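Local atomic coordinates of putative uncharacterized protein lp_3323 (Lactobacillus plantarum, PDB entry 3DC7), a protein that is of unknown function but belongs to the GDSL-like lipase/acylhydrolase family of the SGNH hydrolase clan, and so probably hydrolyses an ester or a related acyl substrate. Residues A87-V92 / I135-I140; G96-L101 / N153-R158; T111-L116 / E163-Q168. One frame throughout, in Å; residues are numbered along the deposited sequence.

Interaction 1: residues A87-V92 / I135-I140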
loop_
_atom_site.group_PDB
_atom_site.type_symbol
_atom_site.label_atom_id
_atom_site.label_comp_id
_atom_site.label_asym_id
_atom_site.label_seq_id
_atom_site.Cartn_x
_atom_site.Cartn_y
_atom_site.Cartn_z
ATOM N N ALA A 87 -12.019 7.173 -13.828
ATOM C CA ALA A 87 -10.949 6.197 -13.814
ATOM C C ALA A 87 -10.001 6.427 -15.000
ATOM O O ALA A 87 -10.443 6.643 -16.139
ATOM C CB ALA A 87 -11.527 4.806 -13.859
ATOM N N VAL A 88 -8.701 6.402 -14.719
ATOM C CA VAL A 88 -7.684 6.468 -15.767
ATOM C C VAL A 88 -6.867 5.187 -15.786
ATOM O O VAL A 88 -6.298 4.780 -14.769
ATOM C CB VAL A 88 -6.759 7.691 -15.614
ATOM C CG1 VAL A 88 -5.722 7.732 -16.744
ATOM C CG2 VAL A 88 -7.586 8.976 -15.563
ATOM N N PHE A 89 -6.826 4.555 -16.951
ATOM C CA PHE A 89 -6.167 3.270 -17.108
ATOM C C PHE A 89 -5.130 3.384 -18.240
ATOM O O PHE A 89 -5.409 3.095 -19.404
ATOM C CB PHE A 89 -7.239 2.205 -17.379
ATOM C CG PHE A 89 -6.767 0.776 -17.228
ATOM C CD1 PHE A 89 -5.422 0.437 -17.341
ATOM C CD2 PHE A 89 -7.685 -0.231 -17.028
ATOM C CE1 PHE A 89 -5.008 -0.874 -17.236
ATOM C CE2 PHE A 89 -7.282 -1.561 -16.922
ATOM C CZ PHE A 89 -5.946 -1.883 -17.023
ATOM N N GLY A 90 -3.933 3.841 -17.895
ATOM C CA GLY A 90 -2.912 4.115 -18.901
ATOM C C GLY A 90 -1.486 3.865 -18.450
ATOM O O GLY A 90 -1.239 3.558 -17.278
ATOM N N GLY A 91 -0.552 3.987 -19.397
ATOM C CA GLY A 91 0.869 3.806 -19.128
ATOM C C GLY A 91 1.516 2.646 -19.876
ATOM O O GLY A 91 2.732 2.652 -20.094
ATOM N N VAL A 92 0.722 1.646 -20.262
ATOM C CA VAL A 92 1.298 0.483 -20.910
ATOM C C VAL A 92 1.775 0.804 -22.325
ATOM O O VAL A 92 2.779 0.256 -22.775
ATOM C CB VAL A 92 0.383 -0.771 -20.866
ATOM C CG1 VAL A 92 -0.621 -0.784 -22.012
ATOM C CG2 VAL A 92 1.254 -2.017 -20.933
ATOM N N ILE A 135 -5.362 3.551 -12.622
ATOM C CA ILE A 135 -5.116 2.114 -12.751
ATOM C C ILE A 135 -3.918 1.905 -13.673
ATOM O O ILE A 135 -3.920 2.385 -14.801
ATOM C CB ILE A 135 -6.355 1.364 -13.306
ATOM C CG1 ILE A 135 -7.599 1.661 -12.449
ATOM C CG2 ILE A 135 -6.086 -0.113 -13.334
ATOM C CD1 ILE A 135 -8.898 1.383 -13.156
ATOM N N SER A 136 -2.890 1.212 -13.191
ATOM C CA SER A 136 -1.763 0.850 -14.065
ATOM C C SER A 136 -1.757 -0.648 -14.384
ATOM O O SER A 136 -2.168 -1.468 -13.560
ATOM C CB SER A 136 -0.439 1.289 -13.457
ATOM O OG SER A 136 -0.209 0.637 -12.225
ATOM N N ALA A 137 -1.268 -0.991 -15.572
ATOM C CA ALA A 137 -1.448 -2.316 -16.170
ATOM C C ALA A 137 -0.609 -3.438 -15.589
ATOM O O ALA A 137 0.430 -3.219 -14.977
ATOM C CB ALA A 137 -1.217 -2.239 -17.670
ATOM N N ILE A 138 -1.098 -4.653 -15.808
ATOM C CA ILE A 138 -0.374 -5.905 -15.584
ATOM C C ILE A 138 0.986 -5.914 -16.311
ATOM O O ILE A 138 1.130 -5.317 -17.393
ATOM C CB ILE A 138 -1.262 -7.091 -16.040
ATOM C CG1 ILE A 138 -2.546 -7.116 -15.197
ATOM C CG2 ILE A 138 -0.521 -8.449 -15.943
ATOM C CD1 ILE A 138 -3.747 -7.602 -15.943
ATOM N N HIS A 139 1.974 -6.554 -15.679
ATOM C CA HIS A 139 3.278 -6.838 -16.286
ATOM C C HIS A 139 3.032 -7.576 -17.598
ATOM O O HIS A 139 2.394 -8.627 -17.609
ATOM C CB HIS A 139 4.131 -7.714 -15.347
ATOM C CG HIS A 139 5.600 -7.705 -15.661
ATOM N ND1 HIS A 139 6.102 -7.932 -16.928
ATOM C CD2 HIS A 139 6.679 -7.517 -14.866
ATOM C CE1 HIS A 139 7.422 -7.861 -16.904
ATOM N NE2 HIS A 139 7.798 -7.615 -15.664
ATOM N N ILE A 140 3.511 -7.014 -18.701
ATOM C CA ILE A 140 3.252 -7.607 -20.012
ATOM C C ILE A 140 4.335 -8.602 -20.406
ATOM O O ILE A 140 5.417 -8.613 -19.823
ATOM C CB ILE A 140 3.088 -6.532 -21.124
ATOM C CG1 ILE A 140 4.419 -5.820 -21.394
ATOM C CG2 ILE A 140 1.943 -5.563 -20.783
ATOM C CD1 ILE A 140 4.389 -4.850 -22.536
#

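Interaction 2: residues G96-L101 / N153-R158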
loop_
_atom_site.group_PDB
_atom_site.type_symbol
_atom_site.label_atom_id
_atom_site.label_comp_id
_atom_site.label_asym_id
_atom_site.label_seq_id
_atom_site.Cartn_x
_atom_site.Cartn_y
_atom_site.Cartn_z
ATOM N N GLY A 96 5.365 0.589 -23.845
ATOM C CA GLY A 96 5.570 -0.234 -25.030
ATOM C C GLY A 96 5.764 0.508 -26.340
ATOM O O GLY A 96 6.319 -0.035 -27.284
ATOM N N ARG A 97 5.304 1.753 -26.410
ATOM C CA ARG A 97 5.480 2.533 -27.631
ATOM C C ARG A 97 6.524 3.645 -27.443
ATOM O O ARG A 97 6.552 4.626 -28.188
ATOM C CB ARG A 97 4.134 3.067 -28.127
ATOM C CG ARG A 97 3.031 2.002 -28.123
ATOM C CD ARG A 97 1.728 2.510 -28.710
ATOM N NE ARG A 97 1.731 2.415 -30.165
ATOM C CZ ARG A 97 0.768 2.878 -30.956
ATOM N NH1 ARG A 97 -0.280 3.503 -30.438
ATOM N NH2 ARG A 97 0.868 2.746 -32.278
ATOM N N ASP A 98 7.378 3.477 -26.438
ATOM C CA ASP A 98 8.550 4.320 -26.255
ATOM C C ASP A 98 8.233 5.811 -26.055
ATOM O O ASP A 98 8.766 6.676 -26.765
ATOM C CB ASP A 98 9.565 4.088 -27.408
ATOM C CG ASP A 98 10.088 2.639 -27.460
ATOM O OD1 ASP A 98 10.337 2.065 -26.379
ATOM O OD2 ASP A 98 10.273 2.076 -28.570
ATOM N N GLN A 99 7.376 6.117 -25.082
ATOM C CA GLN A 99 7.257 7.498 -24.592
ATOM C C GLN A 99 8.472 7.795 -23.707
ATOM O O GLN A 99 8.742 7.045 -22.770
ATOM C CB GLN A 99 5.954 7.692 -23.807
ATOM C CG GLN A 99 5.674 9.123 -23.299
ATOM C CD GLN A 99 5.257 10.073 -24.409
ATOM O OE1 GLN A 99 5.923 11.089 -24.675
ATOM N NE2 GLN A 99 4.157 9.741 -25.080
ATOM N N PRO A 100 9.235 8.875 -24.008
ATOM C CA PRO A 100 10.333 9.169 -23.081
ATOM C C PRO A 100 9.774 9.251 -21.670
ATOM O O PRO A 100 8.672 9.782 -21.474
ATOM C CB PRO A 100 10.847 10.536 -23.551
ATOM C CG PRO A 100 10.517 10.553 -25.029
ATOM C CD PRO A 100 9.173 9.852 -25.116
ATOM N N LEU A 101 10.498 8.684 -20.714
ATOM C CA LEU A 101 10.040 8.652 -19.330
ATOM C C LEU A 101 10.137 10.026 -18.681
ATOM O O LEU A 101 9.219 10.466 -17.982
ATOM C CB LEU A 101 10.833 7.627 -18.522
ATOM C CG LEU A 101 10.435 7.448 -17.057
ATOM C CD1 LEU A 101 9.016 6.943 -16.928
ATOM C CD2 LEU A 101 11.410 6.530 -16.355
ATOM N N ASN A 153 11.946 -1.601 -22.934
ATOM C CA ASN A 153 11.439 -1.056 -24.203
ATOM C C ASN A 153 12.589 -0.506 -25.062
ATOM O O ASN A 153 13.738 -0.635 -24.678
ATOM C CB ASN A 153 10.355 0.008 -23.959
ATOM C CG ASN A 153 10.894 1.277 -23.302
ATOM O OD1 ASN A 153 12.109 1.468 -23.161
ATOM N ND2 ASN A 153 9.982 2.158 -22.898
ATOM N N GLY A 154 12.289 0.096 -26.214
ATOM C CA GLY A 154 13.329 0.627 -27.113
ATOM C C GLY A 154 14.216 1.735 -26.539
ATOM O O GLY A 154 15.308 2.009 -27.058
ATOM N N LEU A 155 13.759 2.372 -25.463
ATOM C CA LEU A 155 14.535 3.413 -24.811
ATOM C C LEU A 155 15.321 2.822 -23.650
ATOM O O LEU A 155 16.030 3.533 -22.953
ATOM C CB LEU A 155 13.619 4.528 -24.302
ATOM C CG LEU A 155 12.653 5.147 -25.301
ATOM C CD1 LEU A 155 11.726 6.078 -24.561
ATOM C CD2 LEU A 155 13.399 5.882 -26.421
ATOM N N GLY A 156 15.167 1.524 -23.427
ATOM C CA GLY A 156 15.901 0.841 -22.369
ATOM C C GLY A 156 15.342 0.934 -20.962
ATOM O O GLY A 156 15.999 0.488 -20.027
ATOM N N TYR A 157 14.146 1.514 -20.794
ATOM C CA TYR A 157 13.485 1.517 -19.489
ATOM C C TYR A 157 12.683 0.242 -19.310
ATOM O O TYR A 157 12.344 -0.430 -20.278
ATOM C CB TYR A 157 12.550 2.712 -19.314
ATOM C CG TYR A 157 13.212 4.056 -19.412
ATOM C CD1 TYR A 157 13.989 4.554 -18.369
ATOM C CD2 TYR A 157 13.062 4.835 -20.561
ATOM C CE1 TYR A 157 14.599 5.795 -18.466
ATOM C CE2 TYR A 157 13.668 6.076 -20.673
ATOM C CZ TYR A 157 14.430 6.548 -19.625
ATOM O OH TYR A 157 15.018 7.778 -19.747
ATOM N N ARG A 158 12.381 -0.071 -18.054
ATOM C CA ARG A 158 11.554 -1.214 -17.692
ATOM C C ARG A 158 10.129 -0.725 -17.441
ATOM O O ARG A 158 9.923 0.440 -17.133
ATOM C CB ARG A 158 12.122 -1.887 -16.435
ATOM C CG ARG A 158 13.647 -2.111 -16.479
ATOM C CD ARG A 158 14.264 -2.309 -15.086
ATOM N NE ARG A 158 13.999 -1.168 -14.212
ATOM C CZ ARG A 158 14.775 -0.774 -13.206
ATOM N NH1 ARG A 158 15.902 -1.415 -12.923
ATOM N NH2 ARG A 158 14.422 0.280 -12.483
#

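Interaction 3: residues T111-L116 / E163-Q168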
loop_
_atom_site.group_PDB
_atom_site.type_symbol
_atom_site.label_atom_id
_atom_site.label_comp_id
_atom_site.label_asym_id
_atom_site.label_seq_id
_atom_site.Cartn_x
_atom_site.Cartn_y
_atom_site.Cartn_z
ATOM N N THR A 111 7.210 14.180 -21.964
ATOM C CA THR A 111 7.671 13.041 -21.180
ATOM C C THR A 111 6.521 12.444 -20.392
ATOM O O THR A 111 5.490 13.093 -20.192
ATOM C CB THR A 111 8.834 13.412 -20.218
ATOM O OG1 THR A 111 8.403 14.400 -19.277
ATOM C CG2 THR A 111 10.058 13.930 -20.992
ATOM N N PHE A 112 6.702 11.211 -19.944
ATOM C CA PHE A 112 5.671 10.511 -19.172
ATOM C C PHE A 112 5.365 11.237 -17.863
ATOM O O PHE A 112 4.212 11.382 -17.493
ATOM C CB PHE A 112 6.113 9.077 -18.888
ATOM C CG PHE A 112 5.030 8.210 -18.310
ATOM C CD1 PHE A 112 3.845 7.990 -19.008
ATOM C CD2 PHE A 112 5.203 7.595 -17.081
ATOM C CE1 PHE A 112 2.851 7.175 -18.480
ATOM C CE2 PHE A 112 4.206 6.775 -16.550
ATOM C CZ PHE A 112 3.030 6.573 -17.251
ATOM N N TYR A 113 6.408 11.696 -17.181
ATOM C CA TYR A 113 6.262 12.436 -15.924
ATOM C C TYR A 113 5.547 13.764 -16.106
ATOM O O TYR A 113 4.655 14.115 -15.324
ATOM C CB TYR A 113 7.623 12.696 -15.302
ATOM C CG TYR A 113 8.135 11.618 -14.384
ATOM C CD1 TYR A 113 7.655 11.498 -13.064
ATOM C CD2 TYR A 113 9.142 10.749 -14.799
ATOM C CE1 TYR A 113 8.162 10.519 -12.196
ATOM C CE2 TYR A 113 9.647 9.764 -13.948
ATOM C CZ TYR A 113 9.154 9.658 -12.656
ATOM O OH TYR A 113 9.665 8.692 -11.829
ATOM N N GLY A 114 5.946 14.505 -17.140
ATOM C CA GLY A 114 5.298 15.762 -17.482
ATOM C C GLY A 114 3.847 15.573 -17.859
ATOM O O GLY A 114 2.995 16.369 -17.472
ATOM N N ALA A 115 3.546 14.507 -18.593
ATOM C CA ALA A 115 2.172 14.272 -19.028
ATOM C C ALA A 115 1.235 13.863 -17.875
ATOM O O ALA A 115 0.100 14.336 -17.821
ATOM C CB ALA A 115 2.122 13.295 -20.160
ATOM N N LEU A 116 1.711 13.020 -16.954
ATOM C CA LEU A 116 1.000 12.763 -15.689
ATOM C C LEU A 116 0.671 14.043 -14.912
ATOM O O LEU A 116 -0.462 14.212 -14.458
ATOM C CB LEU A 116 1.788 11.800 -14.789
ATOM C CG LEU A 116 1.852 10.339 -15.253
ATOM C CD1 LEU A 116 2.947 9.572 -14.511
ATOM C CD2 LEU A 116 0.493 9.664 -15.085
ATOM N N GLU A 163 5.500 2.438 -14.096
ATOM C CA GLU A 163 4.699 2.092 -12.929
ATOM C C GLU A 163 5.087 2.924 -11.682
ATOM O O GLU A 163 4.214 3.419 -10.983
ATOM C CB GLU A 163 4.806 0.579 -12.697
ATOM C CG GLU A 163 4.327 0.088 -11.340
ATOM C CD GLU A 163 2.821 0.204 -11.184
ATOM O OE1 GLU A 163 2.127 0.328 -12.220
ATOM O OE2 GLU A 163 2.344 0.179 -10.026
ATOM N N ALA A 164 6.382 3.118 -11.438
ATOM C CA ALA A 164 6.850 3.965 -10.329
ATOM C C ALA A 164 6.538 5.453 -10.522
ATOM O O ALA A 164 6.208 6.154 -9.554
ATOM C CB ALA A 164 8.343 3.764 -10.084
ATOM N N ALA A 165 6.630 5.927 -11.767
ATOM C CA ALA A 165 6.256 7.303 -12.121
ATOM C C ALA A 165 4.786 7.590 -11.767
ATOM O O ALA A 165 4.476 8.605 -11.131
ATOM C CB ALA A 165 6.532 7.571 -13.618
ATOM N N ILE A 166 3.890 6.697 -12.173
ATOM C CA ILE A 166 2.471 6.771 -11.793
ATOM C C ILE A 166 2.272 6.800 -10.265
ATOM O O ILE A 166 1.549 7.665 -9.737
ATOM C CB ILE A 166 1.652 5.627 -12.453
ATOM C CG1 ILE A 166 1.634 5.807 -13.983
ATOM C CG2 ILE A 166 0.227 5.614 -11.936
ATOM C CD1 ILE A 166 1.256 4.558 -14.762
ATOM N N ALA A 167 2.920 5.878 -9.551
ATOM C CA ALA A 167 2.825 5.879 -8.085
ATOM C C ALA A 167 3.304 7.215 -7.501
ATOM O O ALA A 167 2.591 7.819 -6.697
ATOM C CB ALA A 167 3.571 4.720 -7.486
ATOM N N GLN A 168 4.476 7.699 -7.926
ATOM C CA GLN A 168 4.994 8.981 -7.409
ATOM C C GLN A 168 4.113 10.180 -7.748
ATOM O O GLN A 168 3.805 10.977 -6.864
ATOM C CB GLN A 168 6.418 9.264 -7.882
ATOM C CG GLN A 168 7.473 8.262 -7.393
ATOM C CD GLN A 168 8.726 8.254 -8.282
ATOM O OE1 GLN A 168 9.000 9.224 -9.005
ATOM N NE2 GLN A 168 9.497 7.154 -8.220
#

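Interaction 1: residues A87-V92 / I135-I140
Ile135 N donates to Val88 O in a short, almost straight hydrogen bond of 2.6 Å, the main polar tie between two neighbouring parallel strands, 85-89 and 132-136, in the central sheet of an SGNH-hydrolase fold. One step on, Gly90 N reaches back to Ile135 O only weakly, at 3.4 Å and a bent N-H...O angle of 131°. That same carbonyl also takes a CA-H...O contact from Phe89, with CA 3.3 Å from Ile135 O. Ser136 points away from strand 85-89, and its OG is hydrogen-bonded to Glu163 and His177.

On one face of the sheet Ile135 lays its CG2 methyl squarely over the middle of the Phe89 ring, 3.8 Å from the centroid and 2° off the normal, a CH-pi contact. Phe89 places CG anti to its own N (chi1 -166°), which sets the ring against the Ile135 CG2 methyl, with CE1 against Ala137 CA. Leu180 covers Phe89 and Ile135, and Tyr42 meets the phenyl ring as well.

Past the strand ends the two chains stay together through apolar contact alone. Ala137 CB touches Val92 at the start of helix 92-96, and the last link is methyl on methyl, Val92 CG2 lying 3.6 Å from Ile140 CG2.

Interaction 2: residues G96-L101 / N153-R158
Asp98 and Asn153 run past one another head to tail, their flat ends turned 78° apart. Asp98 OD1 lies 3.2 Å from Asn153 CB and accepts a weak hydrogen bond from Gly154 N, 2.8 Å long but bent to 121° at the hydrogen. The other carboxylate oxygen, OD2, is bound by Ser147. A CB on Gly154 would clash with this oxygen, and with glycine there the carboxylate can sit close against the turn.

Asn153 turns its amide inward over its own loop. With CG between the backbone N and the carbonyl carbon (chi1 68°), OD1 accepts from Leu155 N at 3.0 Å, making an Asx turn, and also from Tyr157 N at 3.1 Å; the two donors approach from opposite faces of the amide plane. These bonds fix the rotation of the amide and brace the type I turn Asn153-Gly156, while ND2 is held by Tyr95 O and Tyr162 OH.

Leu155 reaches over the other loop, its CG against Asp98 CB and its CD1 3.7 Å from Pro100 CA. Farther along, Leu101 lies across the Tyr157 ring: CB stands above the centre in a CH-pi contact, 3.9 Å from the centroid, and Leu101 CD2 covers the same face, 3.8 Å from Tyr157 CD1.

Asp98, with its positive phi, is the C-prime residue of the Schellman motif that ends helix 92-96. The contact therefore joins the loop leaving that helix to the loop that runs into helix 159-173, with Leu101 also packed on Tyr162 of that helix and on Phe112 and Tyr113 of helix 112-126.

Interaction 3: residues T111-L116 / E163-Q168
Tyr113 reaches across to Ala165 and Gln168 with its hydroxyl and outer ring atoms. Its CB points past the partner helix rather than at it, and the contact begins farther out, as CD1 and then CE1 come up to Ala165 CB. That methyl sits over one face, offset toward the rim, closest to CZ at 3.5 Å. Beyond CZ, the hydroxyl donates to Gln168 OE1 over 2.9 Å, coming from above the carbonyl plane, 42° out of it, while the extended Gln168 side chain brings OE1 near the plane of the ring at its edge. A phenylalanine here would probably keep the cover over Ala165 but leave Gln168 OE1 without this donor.

Helices 112-126 and 159-173 pack together in one helical layer of the SGNH hydrolases' alpha/beta/alpha sandwich, their short segments crossing at -31° with axes 10.0 Å apart. Small Ala165 accepts a second ring as well: the edge of Phe112 meets its CB at CD2, 3.7 Å away. Phe112 CZ goes on to Ile166 CG1 at 3.6 Å. One turn down, Leu116 crosses Ile166 at about a right angle, its CD1 4.0 Å from Ile166 CG1.

Interaction 1 lies in the core, where backbone bonding between strands gives way to apolar contact. Interaction 3 is also mostly buried, but joins two helices through side-chain packing, with no backbone hydrogen bond across and with Gln168 at its exposed margin. Interaction 2, about 17 Å from the chain centre, is a partly exposed meeting of loops, where the polar bonds mostly brace the 153-158 loop itself and only a weak one crosses. Interactions 1 and 3 touch directly: Ile166 CD1 packs on Ser136 CB and Gly90 O, and Phe112 CE1 on Gly91 CA. Interaction 2 joins interaction 3 through probable backbone bonds from Phe112 N to Pro100 O and from Tyr113 N to Leu101 O.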